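PDB 4QK0: GH127 beta-L-arabinofuranoside from Geobacillus stearothermophilus, which probably hydrolyses beta-L-arabinofuranosidic linkages to release L-arabinose, as a glycoside hydrolase of family GH127. Local coordinates for residues His265-Leu270 with Ser337-Phe342; Lys378-Asn383 with Ala632-Gly637. All blocks are in the same frame, centred on the assembly; numbering follows the deposited sequence.

Interaction 1: His265-Leu270 with Ser337-Phe342; sequences HAVRAL and SIALVF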
ATOM      1  N   HIS A 265      -2.715  17.531   1.407  1.00 20.24           N
ATOM      2  CA  HIS A 265      -4.061  17.179   0.955  1.00 20.76           C
ATOM      3  C   HIS A 265      -4.336  17.824  -0.395  1.00 21.78           C
ATOM      4  O   HIS A 265      -4.156  19.043  -0.545  1.00 21.49           O
ATOM      5  CB  HIS A 265      -5.047  17.701   2.020  1.00 20.71           C
ATOM      6  CG  HIS A 265      -6.435  17.226   1.831  1.00 25.67           C
ATOM      7  ND1 HIS A 265      -7.312  17.827   0.959  1.00 27.02           N
ATOM      8  CD2 HIS A 265      -7.106  16.187   2.387  1.00 24.98           C
ATOM      9  CE1 HIS A 265      -8.454  17.163   0.967  1.00 26.31           C
ATOM     10  NE2 HIS A 265      -8.349  16.159   1.819  1.00 23.78           N
ATOM     11  N   ALA A 266      -4.807  17.032  -1.361  1.00 20.95           N
ATOM     12  CA  ALA A 266      -4.866  17.459  -2.711  1.00 21.43           C
ATOM     13  C   ALA A 266      -5.934  18.498  -2.998  1.00 24.92           C
ATOM     14  O   ALA A 266      -5.664  19.411  -3.763  1.00 25.79           O
ATOM     15  CB  ALA A 266      -5.030  16.306  -3.657  1.00 20.40           C
ATOM     16  N   VAL A 267      -7.136  18.355  -2.425  1.00 22.28           N
ATOM     17  CA  VAL A 267      -8.185  19.325  -2.671  1.00 21.20           C
ATOM     18  C   VAL A 267      -7.803  20.674  -2.063  1.00 20.48           C
ATOM     19  O   VAL A 267      -7.943  21.716  -2.701  1.00 20.67           O
ATOM     20  CB  VAL A 267      -9.536  18.886  -2.088  1.00 24.14           C
ATOM     21  CG1 VAL A 267     -10.604  19.861  -2.492  1.00 22.44           C
ATOM     22  CG2 VAL A 267      -9.942  17.487  -2.603  1.00 23.97           C
ATOM     23  N   ARG A 268      -7.311  20.648  -0.847  1.00 18.91           N
ATOM     24  CA  ARG A 268      -6.826  21.826  -0.176  1.00 20.56           C
ATOM     25  C   ARG A 268      -5.801  22.542  -1.066  1.00 24.40           C
ATOM     26  O   ARG A 268      -5.892  23.769  -1.308  1.00 22.20           O
ATOM     27  CB  ARG A 268      -6.177  21.486   1.144  1.00 21.31           C
ATOM     28  CG  ARG A 268      -7.150  21.245   2.272  1.00 21.87           C
ATOM     29  CD  ARG A 268      -6.429  20.872   3.586  1.00 21.15           C
ATOM     30  NE  ARG A 268      -7.326  20.792   4.726  1.00 24.50           N
ATOM     31  CZ  ARG A 268      -8.205  19.814   4.935  1.00 24.09           C
ATOM     32  NH1 ARG A 268      -8.293  18.809   4.100  1.00 23.45           N
ATOM     33  NH2 ARG A 268      -9.030  19.883   5.962  1.00 24.83           N
ATOM     34  N   ALA A 269      -4.847  21.791  -1.594  1.00 23.07           N
ATOM     35  CA  ALA A 269      -3.795  22.388  -2.389  1.00 23.13           C
ATOM     36  C   ALA A 269      -4.364  23.056  -3.631  1.00 22.05           C
ATOM     37  O   ALA A 269      -3.930  24.158  -4.001  1.00 20.01           O
ATOM     38  CB  ALA A 269      -2.753  21.341  -2.785  1.00 22.46           C
ATOM     39  N   LEU A 270      -5.231  22.346  -4.333  1.00 21.11           N
ATOM     40  CA  LEU A 270      -5.679  22.835  -5.604  1.00 23.18           C
ATOM     41  C   LEU A 270      -6.637  24.040  -5.436  1.00 23.00           C
ATOM     42  O   LEU A 270      -6.633  24.909  -6.278  1.00 21.27           O
ATOM     43  CB  LEU A 270      -6.347  21.741  -6.392  1.00 24.57           C
ATOM     44  CG  LEU A 270      -5.449  20.570  -6.821  1.00 28.40           C
ATOM     45  CD1 LEU A 270      -6.290  19.535  -7.493  1.00 30.55           C
ATOM     46  CD2 LEU A 270      -4.353  20.939  -7.747  1.00 29.43           C
ATOM     47  N   SER A 337     -10.115  16.117  -8.579  1.00 25.00           N
ATOM     48  CA  SER A 337     -10.119  16.246 -10.015  1.00 25.37           C
ATOM     49  C   SER A 337     -11.038  17.416 -10.449  1.00 26.56           C
ATOM     50  O   SER A 337     -10.696  18.161 -11.370  1.00 24.32           O
ATOM     51  CB  SER A 337     -10.531  14.953 -10.684  1.00 28.56           C
ATOM     52  OG  SER A 337      -9.413  14.096 -10.749  1.00 30.44           O
ATOM     53  N   ILE A 338     -12.151  17.603  -9.734  1.00 23.53           N
ATOM     54  CA  ILE A 338     -12.987  18.755  -9.910  1.00 21.37           C
ATOM     55  C   ILE A 338     -12.168  19.994  -9.598  1.00 24.68           C
ATOM     56  O   ILE A 338     -12.195  20.990 -10.326  1.00 25.92           O
ATOM     57  CB  ILE A 338     -14.210  18.662  -8.991  1.00 23.43           C
ATOM     58  CG1 ILE A 338     -15.113  17.503  -9.411  1.00 24.32           C
ATOM     59  CG2 ILE A 338     -14.965  19.972  -8.957  1.00 23.76           C
ATOM     60  CD1 ILE A 338     -16.215  17.227  -8.396  1.00 25.05           C
ATOM     61  N   ALA A 339     -11.437  19.976  -8.485  1.00 25.62           N
ATOM     62  CA  ALA A 339     -10.633  21.159  -8.110  1.00 25.10           C
ATOM     63  C   ALA A 339      -9.563  21.460  -9.172  1.00 25.15           C
ATOM     64  O   ALA A 339      -9.236  22.617  -9.427  1.00 24.29           O
ATOM     65  CB  ALA A 339      -9.960  20.941  -6.788  1.00 23.74           C
ATOM     66  N   LEU A 340      -9.042  20.424  -9.817  1.00 24.65           N
ATOM     67  CA  LEU A 340      -8.073  20.664 -10.870  1.00 24.16           C
ATOM     68  C   LEU A 340      -8.738  21.415 -12.019  1.00 25.30           C
ATOM     69  O   LEU A 340      -8.163  22.306 -12.619  1.00 22.62           O
ATOM     70  CB  LEU A 340      -7.480  19.374 -11.332  1.00 23.36           C
ATOM     71  CG  LEU A 340      -6.497  19.330 -12.492  1.00 25.24           C
ATOM     72  CD1 LEU A 340      -5.295  20.230 -12.226  1.00 26.75           C
ATOM     73  CD2 LEU A 340      -6.049  17.898 -12.717  1.00 25.04           C
ATOM     74  N   VAL A 341      -9.960  21.056 -12.330  1.00 29.19           N
ATOM     75  CA  VAL A 341     -10.669  21.770 -13.374  1.00 30.10           C
ATOM     76  C   VAL A 341     -10.783  23.278 -13.025  1.00 27.98           C
ATOM     77  O   VAL A 341     -10.535  24.130 -13.884  1.00 27.27           O
ATOM     78  CB  VAL A 341     -12.055  21.189 -13.605  1.00 33.14           C
ATOM     79  CG1 VAL A 341     -12.856  22.068 -14.585  1.00 31.72           C
ATOM     80  CG2 VAL A 341     -11.938  19.766 -14.160  1.00 30.06           C
ATOM     81  N   PHE A 342     -11.163  23.585 -11.796  1.00 25.06           N
ATOM     82  CA  PHE A 342     -11.273  24.982 -11.358  1.00 27.78           C
ATOM     83  C   PHE A 342      -9.925  25.692 -11.546  1.00 26.78           C
ATOM     84  O   PHE A 342      -9.885  26.830 -12.006  1.00 26.63           O
ATOM     85  CB  PHE A 342     -11.686  25.150  -9.898  1.00 28.24           C
ATOM     86  CG  PHE A 342     -13.017  24.536  -9.526  1.00 29.43           C
ATOM     87  CD1 PHE A 342     -14.059  24.427 -10.439  1.00 29.11           C
ATOM     88  CD2 PHE A 342     -13.228  24.080  -8.231  1.00 32.70           C
ATOM     89  CE1 PHE A 342     -15.287  23.870 -10.062  1.00 32.22           C
ATOM     90  CE2 PHE A 342     -14.470  23.527  -7.840  1.00 33.05           C
ATOM     91  CZ  PHE A 342     -15.501  23.434  -8.763  1.00 30.84           C
TER

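Interaction 2: Lys378-Asn383 with Ala632-Gly637; sequences KFFYVN and AWCNRG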
ATOM      1  N   LYS A 378     -25.169   6.470  -7.903  1.00 28.26           N
ATOM      2  CA  LYS A 378     -24.088   6.121  -7.023  1.00 29.48           C
ATOM      3  C   LYS A 378     -22.765   6.792  -7.431  1.00 26.03           C
ATOM      4  O   LYS A 378     -22.574   7.156  -8.593  1.00 25.11           O
ATOM      5  CB  LYS A 378     -23.943   4.595  -6.979  1.00 33.96           C
ATOM      6  CG  LYS A 378     -25.234   3.959  -6.479  1.00 38.36           C
ATOM      7  CD  LYS A 378     -25.114   2.530  -6.004  1.00 42.29           C
ATOM      8  CE  LYS A 378     -25.223   1.560  -7.171  1.00 52.17           C
ATOM      9  NZ  LYS A 378     -25.787   0.266  -6.697  1.00 55.26           N
ATOM     10  N   PHE A 379     -21.859   6.891  -6.457  1.00 27.72           N
ATOM     11  CA  PHE A 379     -20.621   7.639  -6.586  1.00 27.75           C
ATOM     12  C   PHE A 379     -19.397   6.914  -6.023  1.00 30.48           C
ATOM     13  O   PHE A 379     -19.507   6.047  -5.139  1.00 24.81           O
ATOM     14  CB  PHE A 379     -20.768   8.963  -5.881  1.00 31.76           C
ATOM     15  CG  PHE A 379     -21.947   9.760  -6.341  1.00 37.08           C
ATOM     16  CD1 PHE A 379     -23.230   9.560  -5.751  1.00 42.79           C
ATOM     17  CD2 PHE A 379     -21.844  10.648  -7.386  1.00 37.86           C
ATOM     18  CE1 PHE A 379     -24.351  10.277  -6.179  1.00 40.46           C
ATOM     19  CE2 PHE A 379     -22.969  11.383  -7.788  1.00 41.36           C
ATOM     20  CZ  PHE A 379     -24.204  11.203  -7.186  1.00 36.90           C
ATOM     21  N   PHE A 380     -18.234   7.289  -6.568  1.00 27.82           N
ATOM     22  CA  PHE A 380     -16.952   7.014  -5.962  1.00 26.07           C
ATOM     23  C   PHE A 380     -16.405   8.270  -5.282  1.00 26.84           C
ATOM     24  O   PHE A 380     -16.530   9.399  -5.791  1.00 28.38           O
ATOM     25  CB  PHE A 380     -15.917   6.646  -7.026  1.00 25.45           C
ATOM     26  CG  PHE A 380     -15.937   5.245  -7.478  1.00 23.17           C
ATOM     27  CD1 PHE A 380     -16.125   4.219  -6.606  1.00 24.25           C
ATOM     28  CD2 PHE A 380     -15.784   4.967  -8.795  1.00 25.92           C
ATOM     29  CE1 PHE A 380     -16.164   2.919  -7.075  1.00 25.12           C
ATOM     30  CE2 PHE A 380     -15.806   3.669  -9.277  1.00 29.07           C
ATOM     31  CZ  PHE A 380     -15.988   2.638  -8.405  1.00 24.72           C
ATOM     32  N   TYR A 381     -15.776   8.063  -4.136  1.00 28.00           N
ATOM     33  CA  TYR A 381     -14.938   9.062  -3.514  1.00 28.86           C
ATOM     34  C   TYR A 381     -13.552   8.924  -4.169  1.00 27.67           C
ATOM     35  O   TYR A 381     -13.028   9.863  -4.706  1.00 27.14           O
ATOM     36  CB  TYR A 381     -14.946   8.811  -2.030  1.00 35.09           C
ATOM     37  CG  TYR A 381     -14.620   9.994  -1.170  1.00 43.69           C
ATOM     38  CD1 TYR A 381     -13.301  10.288  -0.873  1.00 50.01           C
ATOM     39  CD2 TYR A 381     -15.617  10.781  -0.609  1.00 52.06           C
ATOM     40  CE1 TYR A 381     -12.952  11.359  -0.070  1.00 57.96           C
ATOM     41  CE2 TYR A 381     -15.280  11.851   0.218  1.00 61.62           C
ATOM     42  CZ  TYR A 381     -13.933  12.143   0.473  1.00 64.60           C
ATOM     43  OH  TYR A 381     -13.506  13.196   1.269  1.00 67.49           O
ATOM     44  N   VAL A 382     -13.053   7.698  -4.246  1.00 25.81           N
ATOM     45  CA  VAL A 382     -11.721   7.349  -4.759  1.00 23.95           C
ATOM     46  C   VAL A 382     -11.792   6.788  -6.136  1.00 22.62           C
ATOM     47  O   VAL A 382     -12.670   5.977  -6.419  1.00 21.94           O
ATOM     48  CB  VAL A 382     -11.135   6.276  -3.833  1.00 24.54           C
ATOM     49  CG1 VAL A 382      -9.997   5.539  -4.456  1.00 22.62           C
ATOM     50  CG2 VAL A 382     -10.768   6.907  -2.503  1.00 22.41           C
ATOM     51  N   ASN A 383     -10.889   7.219  -7.023  1.00 20.48           N
ATOM     52  CA  ASN A 383     -10.927   6.786  -8.405  1.00 21.64           C
ATOM     53  C   ASN A 383      -9.652   6.045  -8.800  1.00 24.62           C
ATOM     54  O   ASN A 383      -8.690   6.646  -9.321  1.00 25.58           O
ATOM     55  CB  ASN A 383     -11.107   7.942  -9.377  1.00 22.57           C
ATOM     56  CG  ASN A 383     -12.414   8.632  -9.171  1.00 22.65           C
ATOM     57  OD1 ASN A 383     -12.506   9.510  -8.322  1.00 24.00           O
ATOM     58  ND2 ASN A 383     -13.456   8.157  -9.843  1.00 19.92           N
ATOM     59  N   ALA A 632     -16.569   5.308 -17.811  1.00 19.93           N
ATOM     60  CA  ALA A 632     -17.728   4.384 -17.832  1.00 22.73           C
ATOM     61  C   ALA A 632     -17.534   3.037 -17.152  1.00 24.88           C
ATOM     62  O   ALA A 632     -18.415   2.180 -17.232  1.00 25.62           O
ATOM     63  CB  ALA A 632     -18.157   4.140 -19.252  1.00 22.96           C
ATOM     64  N   TRP A 633     -16.405   2.833 -16.486  1.00 24.86           N
ATOM     65  CA  TRP A 633     -16.155   1.556 -15.817  1.00 26.10           C
ATOM     66  C   TRP A 633     -17.093   1.419 -14.634  1.00 24.09           C
ATOM     67  O   TRP A 633     -17.683   2.401 -14.169  1.00 29.67           O
ATOM     68  CB  TRP A 633     -14.638   1.427 -15.433  1.00 24.85           C
ATOM     69  CG  TRP A 633     -14.268   1.888 -14.054  1.00 22.69           C
ATOM     70  CD1 TRP A 633     -14.022   3.147 -13.657  1.00 20.81           C
ATOM     71  CD2 TRP A 633     -14.102   1.058 -12.895  1.00 24.28           C
ATOM     72  NE1 TRP A 633     -13.783   3.177 -12.323  1.00 20.57           N
ATOM     73  CE2 TRP A 633     -13.796   1.900 -11.829  1.00 21.64           C
ATOM     74  CE3 TRP A 633     -14.227  -0.334 -12.662  1.00 24.97           C
ATOM     75  CZ2 TRP A 633     -13.575   1.425 -10.538  1.00 23.51           C
ATOM     76  CZ3 TRP A 633     -14.024  -0.807 -11.394  1.00 24.76           C
ATOM     77  CH2 TRP A 633     -13.676   0.067 -10.337  1.00 25.09           C
ATOM     78  N   CYS A 634     -17.265   0.184 -14.182  1.00 24.61           N
ATOM     79  CA  CYS A 634     -18.076  -0.153 -12.993  1.00 21.76           C
ATOM     80  C   CYS A 634     -19.545   0.232 -13.139  1.00 21.69           C
ATOM     81  O   CYS A 634     -20.202   0.522 -12.143  1.00 18.67           O
ATOM     82  CB  CYS A 634     -17.506   0.488 -11.758  1.00 24.02           C
ATOM     83  SG  CYS A 634     -17.852  -0.354 -10.220  1.00 29.18           S
ATOM     84  N   ASN A 635     -20.051   0.195 -14.359  1.00 21.71           N
ATOM     85  CA  ASN A 635     -21.486   0.278 -14.575  1.00 28.73           C
ATOM     86  C   ASN A 635     -22.112  -1.080 -14.951  1.00 32.65           C
ATOM     87  O   ASN A 635     -23.287  -1.154 -15.164  1.00 35.12           O
ATOM     88  CB  ASN A 635     -21.823   1.308 -15.666  1.00 29.12           C
ATOM     89  CG  ASN A 635     -21.634   2.727 -15.154  1.00 28.53           C
ATOM     90  OD1 ASN A 635     -22.522   3.324 -14.563  1.00 28.04           O
ATOM     91  ND2 ASN A 635     -20.443   3.236 -15.345  1.00 28.65           N
ATOM     92  N   ARG A 636     -21.311  -2.141 -14.999  1.00 33.61           N
ATOM     93  CA  ARG A 636     -21.785  -3.459 -15.357  1.00 30.40           C
ATOM     94  C   ARG A 636     -21.339  -4.482 -14.330  1.00 27.49           C
ATOM     95  O   ARG A 636     -21.024  -5.585 -14.640  1.00 32.35           O
ATOM     96  CB  ARG A 636     -21.265  -3.786 -16.728  1.00 29.77           C
ATOM     97  CG  ARG A 636     -21.845  -2.846 -17.779  1.00 27.72           C
ATOM     98  CD  ARG A 636     -21.179  -2.987 -19.131  1.00 27.77           C
ATOM     99  NE  ARG A 636     -19.738  -2.732 -19.076  1.00 28.47           N
ATOM    100  CZ  ARG A 636     -18.856  -3.200 -19.948  1.00 26.64           C
ATOM    101  NH1 ARG A 636     -19.235  -3.992 -20.943  1.00 27.72           N
ATOM    102  NH2 ARG A 636     -17.578  -2.948 -19.788  1.00 28.26           N
ATOM    103  N   GLY A 637     -21.374  -4.087 -13.078  1.00 28.82           N
ATOM    104  CA  GLY A 637     -21.094  -4.953 -11.961  1.00 27.56           C
ATOM    105  C   GLY A 637     -19.643  -4.962 -11.518  1.00 32.22           C
ATOM    106  O   GLY A 637     -18.724  -4.536 -12.223  1.00 27.31           O
TER

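Interaction 1: His265-Leu270 with Ser337-Phe342
Leu270 lies against Ala339 and Leu340, and these two side-by-side meetings carry most of the contact. The side chains that meet are all apolar. The CB of Leu270 meets the CB of Ala339 at 3.7 Å, and their CA atoms are 5.8 Å apart, so the small alanine lets the two backbones come close. The CG of Leu270 stands beside its own backbone N (chi1 -65°), and CD1 continues the extended line from CA. This methyl therefore reaches past Ala339. It sits 4.0 Å from Leu340 CB and also packs against the backbone, 3.7 Å from Leu340 N. Val267, one turn earlier than Leu270, adds a looser touch, with CG1 at 4.5 Å from Ala339 CB. It also rests on Cys335 and Ala336 of the same partner helix.

The helices are almost parallel. Segments 266-270 and 337-342 run 8° apart, with 8.8 Å between their axes. Helix 286-302 comes between them in sequence. This is consistent with neighbouring inner helices of the (alpha/alpha)6 barrel expected for a GH127 catalytic domain. On another side, Ile338 and Val341 lean on helix 413-422.

A group of polar contacts marks the start of helix 266-283. His265 is the N-cap. Its ND1 accepts from Arg268 N in a weak but nearly straight bond of 3.3 Å. The backbone N of Arg268 lies in the plane of the imidazole, at its edge. Glu317 OE2 hydrogen-bonds to His265 NE2, so both ring nitrogens have partners and the ring's turn is probably restrained. The side chain of Arg268 runs out extended, and its guanidinium turns so that NH1 lies 3.2 Å above the centre of one face of the His265 ring. Arg268 NE hydrogen-bonds to Gly190 O.

Interaction 2: Lys378-Asn383 with Ala632-Gly637
Phe380 and Cys634 are the residues whose CA atoms come nearest, at 10.1 Å, so two irregular backbones stand well apart; the rings of Phe380 and Trp633 and the sulfur of Cys634 bridge the gap. The contact joins two domains. Segment 378-383 is a loop of the GH127 catalytic domain, and 632-637 links strands 620-629 and 641-647 of the C-terminal domain. The rings of Phe380 and Trp633 form a strongly offset pair. Their planes differ by 20°, but the Phe380 ring and the six-membered ring of Trp633 barely overlap, with centroids 5.4 Å apart. CE2 and CZ of Phe380 each lie 3.4 Å from Trp633 CZ2.

Cys634 makes an oblique sulfur-aromatic contact, its SG 4.0 Å from Phe380 CZ. The CB of Cys634 points toward the loop of Phe380, and SG, anti to the backbone N (chi1 -153°), ends beside CZ. Its CB lies over one face of the Trp633 indole. Arg404 makes a cation-pi contact with Trp633 and also hydrogen-bonds to its O. With an alanine at Trp633, CE2 and CZ of Phe380 would probably lose their aromatic neighbour, Arg404 its cation-pi partner, and a gap would open between the two domains.

Within 632-637, Asn635 ND2 donates to Ala632 O at 3.0 Å, from above the carbonyl plane.

Interaction 1 closes before interaction 2 opens, so the two follow in series along the chain. Their centres are 20 Å apart and their nearest atoms about 6 Å, without touching. Interaction 1 is the more central. It joins helices 266-283 and 334-350 inside the catalytic domain. Interaction 2 takes a later loop of that domain, between helix 354-365 and strand 386-387, to the C-terminal domain. Helix 413-422 lies beside both: Ile338 and Phe379 each touch it. Strand 386-387 pairs with strand 641-647, so a sheet also joins the two domains. Interaction 1 packs two helices within the catalytic domain, and interaction 2 is one of the places where that domain meets the C-terminal domain.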